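Local structure of 2,3-dimethylmalate lyase (Aspergillus niger, 3FA4) at residues D66-A71 against T101-R106; Q146-Q149 against D154-V157; T45-A50 against Q56-I61. The protein is an enzyme of the phosphoenolpyruvate phosphomutase family that adopts a TIM-barrel fold and carries a bound magnesium ion. One frame throughout, in Å; residues are numbered along the deposited sequence.

Contact 1 of 3, residues D66-A71 against T101-R106; sequences DMRANA and TEQYSR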
ATOM      1  N   ASP B  66       3.916  -5.759   2.297  1.00 34.79           N
ATOM      2  CA  ASP B  66       3.694  -6.774   1.246  1.00 34.65           C
ATOM      3  C   ASP B  66       3.023  -8.056   1.714  1.00 35.06           C
ATOM      4  O   ASP B  66       2.085  -8.549   1.087  1.00 35.09           O
ATOM      5  CB  ASP B  66       4.990  -7.177   0.598  1.00 34.72           C
ATOM      6  CG  ASP B  66       5.820  -5.991   0.137  1.00 33.78           C
ATOM      7  OD1 ASP B  66       5.306  -4.896  -0.208  1.00 35.10           O
ATOM      8  OD2 ASP B  66       7.032  -6.154   0.171  1.00 34.15           O
ATOM      9  N   MET B  67       3.594  -8.609   2.779  1.00 35.43           N
ATOM     10  CA  MET B  67       3.390  -9.923   3.234  1.00 36.16           C
ATOM     11  C   MET B  67       2.034 -10.032   3.875  1.00 36.20           C
ATOM     12  O   MET B  67       1.307 -10.952   3.598  1.00 36.78           O
ATOM     13  CB  MET B  67       4.542 -10.218   4.213  1.00 37.60           C
ATOM     14  CG  MET B  67       5.803 -10.676   3.464  1.00 37.93           C
ATOM     15  SD  MET B  67       5.724 -12.430   2.889  1.00 39.66           S
ATOM     16  CE  MET B  67       6.688 -12.264   1.432  1.00 42.96           C
ATOM     17  N   ARG B  68       1.700  -9.074   4.743  1.00 35.67           N
ATOM     18  CA  ARG B  68       0.347  -8.924   5.275  1.00 35.10           C
ATOM     19  C   ARG B  68      -0.728  -8.638   4.222  1.00 34.96           C
ATOM     20  O   ARG B  68      -1.840  -9.123   4.365  1.00 34.70           O
ATOM     21  CB  ARG B  68       0.326  -7.796   6.302  1.00 36.03           C
ATOM     22  CG  ARG B  68      -1.044  -7.611   6.963  1.00 35.66           C
ATOM     23  CD  ARG B  68      -1.822  -6.463   6.347  1.00 37.74           C
ATOM     24  NE  ARG B  68      -3.139  -6.397   6.984  1.00 40.42           N
ATOM     25  CZ  ARG B  68      -3.519  -5.501   7.895  1.00 39.40           C
ATOM     26  NH1 ARG B  68      -2.715  -4.540   8.300  1.00 38.10           N
ATOM     27  NH2 ARG B  68      -4.723  -5.547   8.374  1.00 41.33           N
ATOM     28  N   ALA B  69      -0.428  -7.831   3.186  1.00 34.43           N
ATOM     29  CA  ALA B  69      -1.459  -7.542   2.170  1.00 33.43           C
ATOM     30  C   ALA B  69      -1.811  -8.842   1.425  1.00 33.32           C
ATOM     31  O   ALA B  69      -3.011  -9.139   1.174  1.00 32.63           O
ATOM     32  CB  ALA B  69      -1.064  -6.455   1.272  1.00 33.75           C
ATOM     33  N   ASN B  70      -0.789  -9.674   1.216  1.00 33.81           N
ATOM     34  CA  ASN B  70      -0.945 -10.934   0.453  1.00 33.57           C
ATOM     35  C   ASN B  70      -1.636 -11.966   1.312  1.00 33.87           C
ATOM     36  O   ASN B  70      -2.569 -12.567   0.824  1.00 34.60           O
ATOM     37  CB  ASN B  70       0.372 -11.422  -0.196  1.00 33.89           C
ATOM     38  CG  ASN B  70       0.140 -12.302  -1.448  1.00 35.11           C
ATOM     39  OD1 ASN B  70      -0.594 -11.953  -2.327  1.00 37.17           O
ATOM     40  ND2 ASN B  70       0.803 -13.414  -1.520  1.00 35.60           N
ATOM     41  N   ALA B  71      -1.253 -12.108   2.593  1.00 33.24           N
ATOM     42  CA  ALA B  71      -1.956 -13.059   3.519  1.00 34.44           C
ATOM     43  C   ALA B  71      -3.398 -12.700   3.801  1.00 34.55           C
ATOM     44  O   ALA B  71      -4.240 -13.605   3.842  1.00 38.01           O
ATOM     45  CB  ALA B  71      -1.150 -13.289   4.875  1.00 32.38           C
ATOM     46  N   THR B 101       1.948  -9.587  14.394  1.00 33.62           N
ATOM     47  CA  THR B 101       1.020 -10.554  15.041  1.00 33.81           C
ATOM     48  C   THR B 101      -0.398  -9.972  15.008  1.00 34.15           C
ATOM     49  O   THR B 101      -1.291 -10.656  14.623  1.00 33.10           O
ATOM     50  CB  THR B 101       1.502 -10.894  16.461  1.00 33.38           C
ATOM     51  OG1 THR B 101       2.836 -11.449  16.397  1.00 35.11           O
ATOM     52  CG2 THR B 101       0.581 -11.898  17.191  1.00 32.19           C
ATOM     53  N   GLU B 102      -0.536  -8.687  15.383  1.00 34.42           N
ATOM     54  CA  GLU B 102      -1.795  -7.951  15.459  1.00 34.41           C
ATOM     55  C   GLU B 102      -2.476  -7.755  14.067  1.00 34.45           C
ATOM     56  O   GLU B 102      -3.703  -7.980  13.928  1.00 35.06           O
ATOM     57  CB  GLU B 102      -1.560  -6.578  16.142  1.00 33.44           C
ATOM     58  CG  GLU B 102      -1.201  -6.661  17.567  1.00 33.33           C
ATOM     59  CD  GLU B 102      -0.344  -5.492  18.067  1.00 35.88           C
ATOM     60  OE1 GLU B 102      -0.044  -4.508  17.316  1.00 37.66           O
ATOM     61  OE2 GLU B 102       0.036  -5.558  19.256  1.00 36.71           O
ATOM     62  N   GLN B 103      -1.686  -7.274  13.100  1.00 33.32           N
ATOM     63  CA  GLN B 103      -2.046  -7.150  11.703  1.00 33.36           C
ATOM     64  C   GLN B 103      -2.409  -8.471  10.998  1.00 34.23           C
ATOM     65  O   GLN B 103      -3.420  -8.540  10.328  1.00 35.81           O
ATOM     66  CB  GLN B 103      -0.915  -6.461  10.955  1.00 32.18           C
ATOM     67  CG  GLN B 103      -0.803  -5.029  11.303  1.00 33.33           C
ATOM     68  CD  GLN B 103       0.115  -4.302  10.428  1.00 35.97           C
ATOM     69  OE1 GLN B 103       0.272  -4.683   9.274  1.00 39.20           O
ATOM     70  NE2 GLN B 103       0.711  -3.204  10.927  1.00 33.71           N
ATOM     71  N   TYR B 104      -1.599  -9.510  11.117  1.00 34.17           N
ATOM     72  CA  TYR B 104      -2.015 -10.867  10.689  1.00 34.11           C
ATOM     73  C   TYR B 104      -3.311 -11.339  11.343  1.00 33.92           C
ATOM     74  O   TYR B 104      -4.161 -11.905  10.680  1.00 34.79           O
ATOM     75  CB  TYR B 104      -0.907 -11.897  10.982  1.00 34.07           C
ATOM     76  CG  TYR B 104       0.172 -12.064   9.887  1.00 34.09           C
ATOM     77  CD1 TYR B 104       0.692 -10.978   9.225  1.00 35.11           C
ATOM     78  CD2 TYR B 104       0.684 -13.351   9.557  1.00 33.68           C
ATOM     79  CE1 TYR B 104       1.702 -11.139   8.246  1.00 32.81           C
ATOM     80  CE2 TYR B 104       1.676 -13.522   8.581  1.00 32.06           C
ATOM     81  CZ  TYR B 104       2.158 -12.401   7.945  1.00 31.91           C
ATOM     82  OH  TYR B 104       3.100 -12.546   7.003  1.00 32.02           O
ATOM     83  N   SER B 105      -3.471 -11.129  12.641  1.00 34.08           N
ATOM     84  CA  SER B 105      -4.697 -11.505  13.320  1.00 35.07           C
ATOM     85  C   SER B 105      -5.925 -10.796  12.779  1.00 34.77           C
ATOM     86  O   SER B 105      -6.860 -11.469  12.371  1.00 34.33           O
ATOM     87  CB  SER B 105      -4.564 -11.237  14.810  1.00 36.05           C
ATOM     88  OG  SER B 105      -3.403 -11.912  15.239  1.00 40.14           O
ATOM     89  N   ARG B 106      -5.933  -9.446  12.807  1.00 34.01           N
ATOM     90  CA  ARG B 106      -6.993  -8.617  12.160  1.00 33.29           C
ATOM     91  C   ARG B 106      -7.323  -8.997  10.726  1.00 32.67           C
ATOM     92  O   ARG B 106      -8.450  -8.913  10.336  1.00 33.61           O
ATOM     93  CB  ARG B 106      -6.644  -7.112  12.213  1.00 33.29           C
ATOM     94  CG  ARG B 106      -6.671  -6.570  13.607  1.00 35.23           C
ATOM     95  CD  ARG B 106      -6.709  -5.017  13.651  1.00 33.84           C
ATOM     96  NE  ARG B 106      -5.627  -4.391  12.890  1.00 29.66           N
ATOM     97  CZ  ARG B 106      -4.490  -4.018  13.453  1.00 31.70           C
ATOM     98  NH1 ARG B 106      -4.314  -4.229  14.766  1.00 31.32           N
ATOM     99  NH2 ARG B 106      -3.541  -3.416  12.727  1.00 30.84           N
TER
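R68, the arginine set against Q103, has its NE gripped by a salt bridge to E72 of its own chain and by a weaker bond to S107. With CG anti to the backbone N (chi1 -177°) and the chain bent at chi2, R68 turns NH1 to the other helix, where it gives a weak, bent bond of 3.1 Å to Q103 OE1. Guanidinium and amide planes are 36° apart, and Q103 O lies 3.6 Å above one face of the R68 guanidinium, offset toward its rim. NH2 completes the fan with a salt bridge to E72 of the second subunit. That same glutamate also binds R106, so the two arginines of this contact converge on a shared anion at the subunit interface. Helices 64-75 and 94-107 are neighbours in the helical layer of a TIM barrel, one before and one after strand 83-86; their segments 66-71 and 101-106 approach to 9.8 Å between axes, 19° apart. On the barrel side Y104 reaches across to the backbone of R68. Y104 CE1 meets R68 CA at 3.9 Å, the ring standing obliquely, and Y104 OH comes to 3.9 Å from M67 CB. The hydroxyl is hydrogen-bonded to the main-chain O of D86, a residue of the magnesium site.

Contact 2 of 3, residues Q146-Q149 against D154-V157; sequences QARQ and DIVV
R148 brings helix 134-151 down onto I155 and V157, where the chain enters strand 156-161. Earlier in the segment, Q146 faces the second subunit, and its NE2 is hydrogen-bonded to the main-chain O of Q289 there. One step on, A147 turns its methyl to A98 of the neighbouring helix 94-107. R148 then points at the 154-157 segment and does all the touching across the contact. Its CG sits between the backbone N and the carbonyl carbon (chi1 82°), and from there the chain runs extended as far as NE, so that the aliphatic shaft crosses I155 obliquely, just ahead of the strand. R148 CB rests 3.8 Å from I155 CG2. Further out R148 CD takes the closest approach, 3.1 Å to I155 O, with I155 CG2 at 3.9 Å and V157 CG2 at 4.1 Å also beside it. The guanidinium passes the same carbonyl, R148 NE lying 3.6 Å from I155 O, and R148 NH1 ends 4.0 Å from D154 CA.

This is the turn from an outer helix to the next strand of the parallel barrel sheet: V156 pairs with strand 111-114 and V157 with V186 of strand 186-189. The charged end of R148 finds its main partner in the turn itself, NH1 donating to S153 O; D185 offers NH2 only a long, weak ion pair. R148 NH1 and D154 OD1 remain 4.8 Å apart, while D154 OD2 is hydrogen-bonded to T7. The arginine therefore works chiefly as a hydrocarbon arm with a main-chain hydrogen bond at its tip, and its charge, with R10 also close by, is probably balanced only loosely by these carboxylates.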
ATOM      1  N   GLN B 146       2.724 -12.921  23.439  1.00 35.39           N
ATOM      2  CA  GLN B 146       2.151 -11.891  24.274  1.00 34.81           C
ATOM      3  C   GLN B 146       1.288 -10.899  23.494  1.00 34.47           C
ATOM      4  O   GLN B 146       0.286 -10.375  24.018  1.00 34.77           O
ATOM      5  CB  GLN B 146       3.236 -11.158  25.039  1.00 35.84           C
ATOM      6  CG  GLN B 146       4.000 -12.054  26.050  1.00 36.00           C
ATOM      7  CD  GLN B 146       5.228 -11.334  26.590  1.00 36.60           C
ATOM      8  OE1 GLN B 146       5.619 -10.297  26.052  1.00 38.93           O
ATOM      9  NE2 GLN B 146       5.838 -11.875  27.617  1.00 30.02           N
ATOM     10  N   ALA B 147       1.650 -10.660  22.244  1.00 33.07           N
ATOM     11  CA  ALA B 147       0.894  -9.760  21.377  1.00 32.64           C
ATOM     12  C   ALA B 147      -0.490 -10.269  21.108  1.00 33.51           C
ATOM     13  O   ALA B 147      -1.397  -9.502  21.219  1.00 34.60           O
ATOM     14  CB  ALA B 147       1.639  -9.516  20.039  1.00 32.03           C
ATOM     15  N   ARG B 148      -0.641 -11.541  20.719  1.00 33.67           N
ATOM     16  CA  ARG B 148      -1.936 -12.127  20.389  1.00 34.13           C
ATOM     17  C   ARG B 148      -2.731 -12.281  21.644  1.00 34.24           C
ATOM     18  O   ARG B 148      -3.925 -12.131  21.643  1.00 34.69           O
ATOM     19  CB  ARG B 148      -1.785 -13.475  19.665  1.00 33.33           C
ATOM     20  CG  ARG B 148      -1.557 -14.649  20.602  1.00 33.46           C
ATOM     21  CD  ARG B 148      -1.390 -15.999  19.847  1.00 32.75           C
ATOM     22  NE  ARG B 148      -1.132 -17.095  20.779  1.00 36.18           N
ATOM     23  CZ  ARG B 148      -2.071 -17.740  21.479  1.00 35.36           C
ATOM     24  NH1 ARG B 148      -3.344 -17.416  21.352  1.00 36.34           N
ATOM     25  NH2 ARG B 148      -1.734 -18.724  22.296  1.00 33.80           N
ATOM     26  N   GLN B 149      -2.059 -12.590  22.736  1.00 36.22           N
ATOM     27  CA  GLN B 149      -2.662 -12.532  24.089  1.00 37.70           C
ATOM     28  C   GLN B 149      -3.293 -11.157  24.486  1.00 36.95           C
ATOM     29  O   GLN B 149      -4.372 -11.079  25.070  1.00 36.16           O
ATOM     30  CB  GLN B 149      -1.619 -12.979  25.142  1.00 37.81           C
ATOM     31  CG  GLN B 149      -1.618 -14.551  25.372  1.00 43.16           C
ATOM     32  CD  GLN B 149      -0.437 -15.151  26.218  1.00 41.21           C
ATOM     33  OE1 GLN B 149       0.460 -14.450  26.740  1.00 45.61           O
ATOM     34  NE2 GLN B 149      -0.448 -16.461  26.324  1.00 40.55           N
ATOM     35  N   ASP B 154      -6.532 -15.839  18.698  1.00 33.87           N
ATOM     36  CA  ASP B 154      -6.230 -17.274  18.649  1.00 33.49           C
ATOM     37  C   ASP B 154      -5.269 -17.609  17.503  1.00 34.56           C
ATOM     38  O   ASP B 154      -5.061 -18.767  17.206  1.00 34.72           O
ATOM     39  CB  ASP B 154      -7.479 -18.059  18.304  1.00 34.94           C
ATOM     40  CG  ASP B 154      -8.441 -18.233  19.474  1.00 37.51           C
ATOM     41  OD1 ASP B 154      -7.992 -18.119  20.621  1.00 40.26           O
ATOM     42  OD2 ASP B 154      -9.647 -18.529  19.229  1.00 36.06           O
ATOM     43  N   ILE B 155      -4.698 -16.613  16.827  1.00 34.14           N
ATOM     44  CA  ILE B 155      -3.759 -16.926  15.780  1.00 33.72           C
ATOM     45  C   ILE B 155      -2.756 -17.956  16.376  1.00 34.78           C
ATOM     46  O   ILE B 155      -2.383 -17.834  17.530  1.00 34.02           O
ATOM     47  CB  ILE B 155      -3.088 -15.602  15.180  1.00 34.32           C
ATOM     48  CG1 ILE B 155      -2.436 -15.905  13.797  1.00 33.58           C
ATOM     49  CG2 ILE B 155      -2.150 -14.992  16.185  1.00 28.08           C
ATOM     50  CD1 ILE B 155      -2.058 -14.734  12.989  1.00 33.50           C
ATOM     51  N   VAL B 156      -2.387 -18.967  15.576  1.00 34.96           N
ATOM     52  CA  VAL B 156      -1.477 -20.075  15.897  1.00 34.23           C
ATOM     53  C   VAL B 156      -0.006 -19.680  15.618  1.00 34.77           C
ATOM     54  O   VAL B 156       0.340 -19.362  14.518  1.00 35.89           O
ATOM     55  CB  VAL B 156      -1.983 -21.395  15.136  1.00 34.17           C
ATOM     56  CG1 VAL B 156      -0.956 -22.527  15.107  1.00 33.56           C
ATOM     57  CG2 VAL B 156      -3.283 -21.915  15.764  1.00 31.18           C
ATOM     58  N   VAL B 157       0.835 -19.649  16.643  1.00 35.32           N
ATOM     59  CA  VAL B 157       2.246 -19.323  16.498  1.00 36.53           C
ATOM     60  C   VAL B 157       3.070 -20.569  16.179  1.00 36.45           C
ATOM     61  O   VAL B 157       3.161 -21.504  16.974  1.00 37.67           O
ATOM     62  CB  VAL B 157       2.812 -18.545  17.730  1.00 36.44           C
ATOM     63  CG1 VAL B 157       4.202 -18.110  17.455  1.00 37.36           C
ATOM     64  CG2 VAL B 157       1.977 -17.269  17.953  1.00 35.76           C
TER

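Contact 3 of 3, residues T45-A50 against Q56-I61; sequences TGAGTA and QADLGI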
ATOM      1  N   THR B  45       3.164 -19.104   0.802  1.00 36.09           N
ATOM      2  CA  THR B  45       4.615 -19.177   0.757  1.00 37.18           C
ATOM      3  C   THR B  45       5.249 -17.786   0.581  1.00 37.47           C
ATOM      4  O   THR B  45       4.776 -16.966  -0.233  1.00 38.12           O
ATOM      5  CB  THR B  45       5.050 -20.116  -0.403  1.00 37.54           C
ATOM      6  OG1 THR B  45       6.420 -19.897  -0.748  1.00 37.30           O
ATOM      7  CG2 THR B  45       4.226 -19.859  -1.682  1.00 39.51           C
ATOM      8  N   GLY B  46       6.338 -17.509   1.299  1.00 36.57           N
ATOM      9  CA  GLY B  46       6.971 -16.226   1.187  1.00 35.23           C
ATOM     10  C   GLY B  46       7.850 -16.234  -0.053  1.00 35.14           C
ATOM     11  O   GLY B  46       8.053 -15.210  -0.629  1.00 34.45           O
ATOM     12  N   ALA B  47       8.337 -17.410  -0.486  1.00 35.30           N
ATOM     13  CA  ALA B  47       9.182 -17.459  -1.681  1.00 35.07           C
ATOM     14  C   ALA B  47       8.356 -17.107  -2.900  1.00 35.64           C
ATOM     15  O   ALA B  47       8.807 -16.366  -3.748  1.00 36.01           O
ATOM     16  CB  ALA B  47       9.869 -18.817  -1.846  1.00 32.43           C
ATOM     17  N   GLY B  48       7.122 -17.601  -2.929  1.00 35.36           N
ATOM     18  CA  GLY B  48       6.145 -17.286  -3.942  1.00 35.90           C
ATOM     19  C   GLY B  48       5.594 -15.877  -3.963  1.00 36.20           C
ATOM     20  O   GLY B  48       5.282 -15.377  -5.058  1.00 36.61           O
ATOM     21  N   THR B  49       5.472 -15.232  -2.782  1.00 36.19           N
ATOM     22  CA  THR B  49       5.078 -13.795  -2.648  1.00 34.77           C
ATOM     23  C   THR B  49       6.186 -12.922  -3.207  1.00 36.74           C
ATOM     24  O   THR B  49       5.926 -12.042  -4.005  1.00 37.06           O
ATOM     25  CB  THR B  49       4.773 -13.420  -1.153  1.00 35.38           C
ATOM     26  OG1 THR B  49       3.793 -14.326  -0.630  1.00 35.04           O
ATOM     27  CG2 THR B  49       4.271 -11.956  -0.935  1.00 34.71           C
ATOM     28  N   ALA B  50       7.430 -13.166  -2.797  1.00 36.69           N
ATOM     29  CA  ALA B  50       8.578 -12.511  -3.364  1.00 35.81           C
ATOM     30  C   ALA B  50       8.600 -12.685  -4.875  1.00 36.09           C
ATOM     31  O   ALA B  50       8.876 -11.734  -5.572  1.00 36.23           O
ATOM     32  CB  ALA B  50       9.871 -13.117  -2.729  1.00 35.18           C
ATOM     33  N   GLN B  56      11.140 -11.365  -7.716  1.00 35.11           N
ATOM     34  CA  GLN B  56      12.483 -11.567  -7.104  1.00 35.43           C
ATOM     35  C   GLN B  56      12.642 -12.952  -6.474  1.00 36.23           C
ATOM     36  O   GLN B  56      11.664 -13.682  -6.263  1.00 35.23           O
ATOM     37  CB  GLN B  56      12.764 -10.526  -6.011  1.00 34.54           C
ATOM     38  CG  GLN B  56      12.904  -9.098  -6.418  1.00 35.05           C
ATOM     39  CD  GLN B  56      14.251  -8.861  -7.052  1.00 36.50           C
ATOM     40  OE1 GLN B  56      14.704  -9.701  -7.779  1.00 40.50           O
ATOM     41  NE2 GLN B  56      14.910  -7.756  -6.741  1.00 38.35           N
ATOM     42  N   ALA B  57      13.898 -13.329  -6.210  1.00 37.46           N
ATOM     43  CA  ALA B  57      14.167 -14.507  -5.386  1.00 36.95           C
ATOM     44  C   ALA B  57      13.859 -14.141  -3.911  1.00 37.12           C
ATOM     45  O   ALA B  57      13.697 -12.966  -3.572  1.00 35.86           O
ATOM     46  CB  ALA B  57      15.576 -14.981  -5.587  1.00 36.67           C
ATOM     47  N   ASP B  58      13.719 -15.144  -3.068  1.00 36.86           N
ATOM     48  CA  ASP B  58      13.364 -14.966  -1.670  1.00 37.83           C
ATOM     49  C   ASP B  58      14.589 -14.560  -0.829  1.00 38.54           C
ATOM     50  O   ASP B  58      15.137 -15.372  -0.106  1.00 38.46           O
ATOM     51  CB  ASP B  58      12.873 -16.327  -1.176  1.00 38.33           C
ATOM     52  CG  ASP B  58      12.178 -16.241   0.161  1.00 39.99           C
ATOM     53  OD1 ASP B  58      12.020 -17.315   0.790  1.00 38.20           O
ATOM     54  OD2 ASP B  58      11.782 -15.092   0.578  1.00 43.13           O
ATOM     55  N   LEU B  59      15.024 -13.306  -0.941  1.00 38.32           N
ATOM     56  CA  LEU B  59      16.225 -12.870  -0.325  1.00 37.99           C
ATOM     57  C   LEU B  59      15.893 -11.903   0.805  1.00 38.08           C
ATOM     58  O   LEU B  59      16.759 -11.121   1.264  1.00 38.11           O
ATOM     59  CB  LEU B  59      16.991 -12.086  -1.367  1.00 38.66           C
ATOM     60  CG  LEU B  59      17.391 -12.739  -2.667  1.00 39.27           C
ATOM     61  CD1 LEU B  59      17.950 -11.600  -3.467  1.00 40.69           C
ATOM     62  CD2 LEU B  59      18.469 -13.842  -2.420  1.00 40.56           C
ATOM     63  N   GLY B  60      14.621 -11.891   1.187  1.00 38.64           N
ATOM     64  CA  GLY B  60      14.127 -11.028   2.270  1.00 38.62           C
ATOM     65  C   GLY B  60      13.803  -9.621   1.775  1.00 38.35           C
ATOM     66  O   GLY B  60      14.141  -8.622   2.462  1.00 37.54           O
ATOM     67  N   ILE B  61      13.120  -9.547   0.615  1.00 37.82           N
ATOM     68  CA  ILE B  61      12.731  -8.275  -0.049  1.00 38.85           C
ATOM     69  C   ILE B  61      11.259  -7.852   0.150  1.00 38.48           C
ATOM     70  O   ILE B  61      10.891  -6.733  -0.183  1.00 38.77           O
ATOM     71  CB  ILE B  61      13.196  -8.182  -1.540  1.00 38.54           C
ATOM     72  CG1 ILE B  61      12.867  -9.485  -2.261  1.00 41.47           C
ATOM     73  CG2 ILE B  61      14.670  -8.055  -1.627  1.00 36.10           C
ATOM     74  CD1 ILE B  61      11.558  -9.422  -3.004  1.00 41.61           C
TER
HETATM   75  O   HOH W   1      11.012 -16.170  -5.319  1.00 37.40           O
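Q56 N meets A50 O in an unusual way: the bond is straight at the hydrogen (3.1 Å, 168°), yet the donor stands 40° above the carbonyl plane. The chain leaving helix 46-54 has come back over the helix, and a water bridges the same two segments, donating to A47 O and Q56 O at 2.7 Å each. Beyond it, D58 is the centre of an inverse gamma turn. With its CG anti to the backbone N (chi1 -167°), the carboxylate lies alongside A47, D58 CG 3.7 Å from A47 CA and D58 OD1 3.7 Å from A47 CB. A50 CB fills the middle of the contact, with A57 O at 3.9 Å and I61 CD1 coming up to 4.1 Å. At the head of the helix T45 is the N-cap: T45 OG1 accepts a nearly straight bond from G48 N at 3.2 Å and a weak one from A47 N. Other subunits pack on the loop: F275 of the fourth on A57 and D58, M96 of the third on I61. The side chain of D58 lies near the magnesium ion, about 4 Å from it, while D86 and D88 make up the metal site; a capped helix just after strand 42-44, with its returning loop beside the metal, belongs to the active-site end of a TIM barrel, where the strands finish.

The contacts are linked in a row through contact 1. Towards contact 2 (centres 13 Å apart) it packs Y104 CB on I155 CD1 at 3.7 Å and T101 CB on A147 CB at 3.8 Å, so helix 94-107 lies between helix 64-75 and the 146-149/154-157 turn. Towards contact 3 (centres 16 Å apart) M67 CE lies 3.4 Å from T49 CG2, and N70 ND2 makes a weak hydrogen bond with T49 OG1. Contacts 2 and 3 do not touch, their nearest atoms being about 14 Å apart. Contact 3 lies beside the magnesium ion, and contact 1 approaches it with the M67 side chain, about 6 Å away.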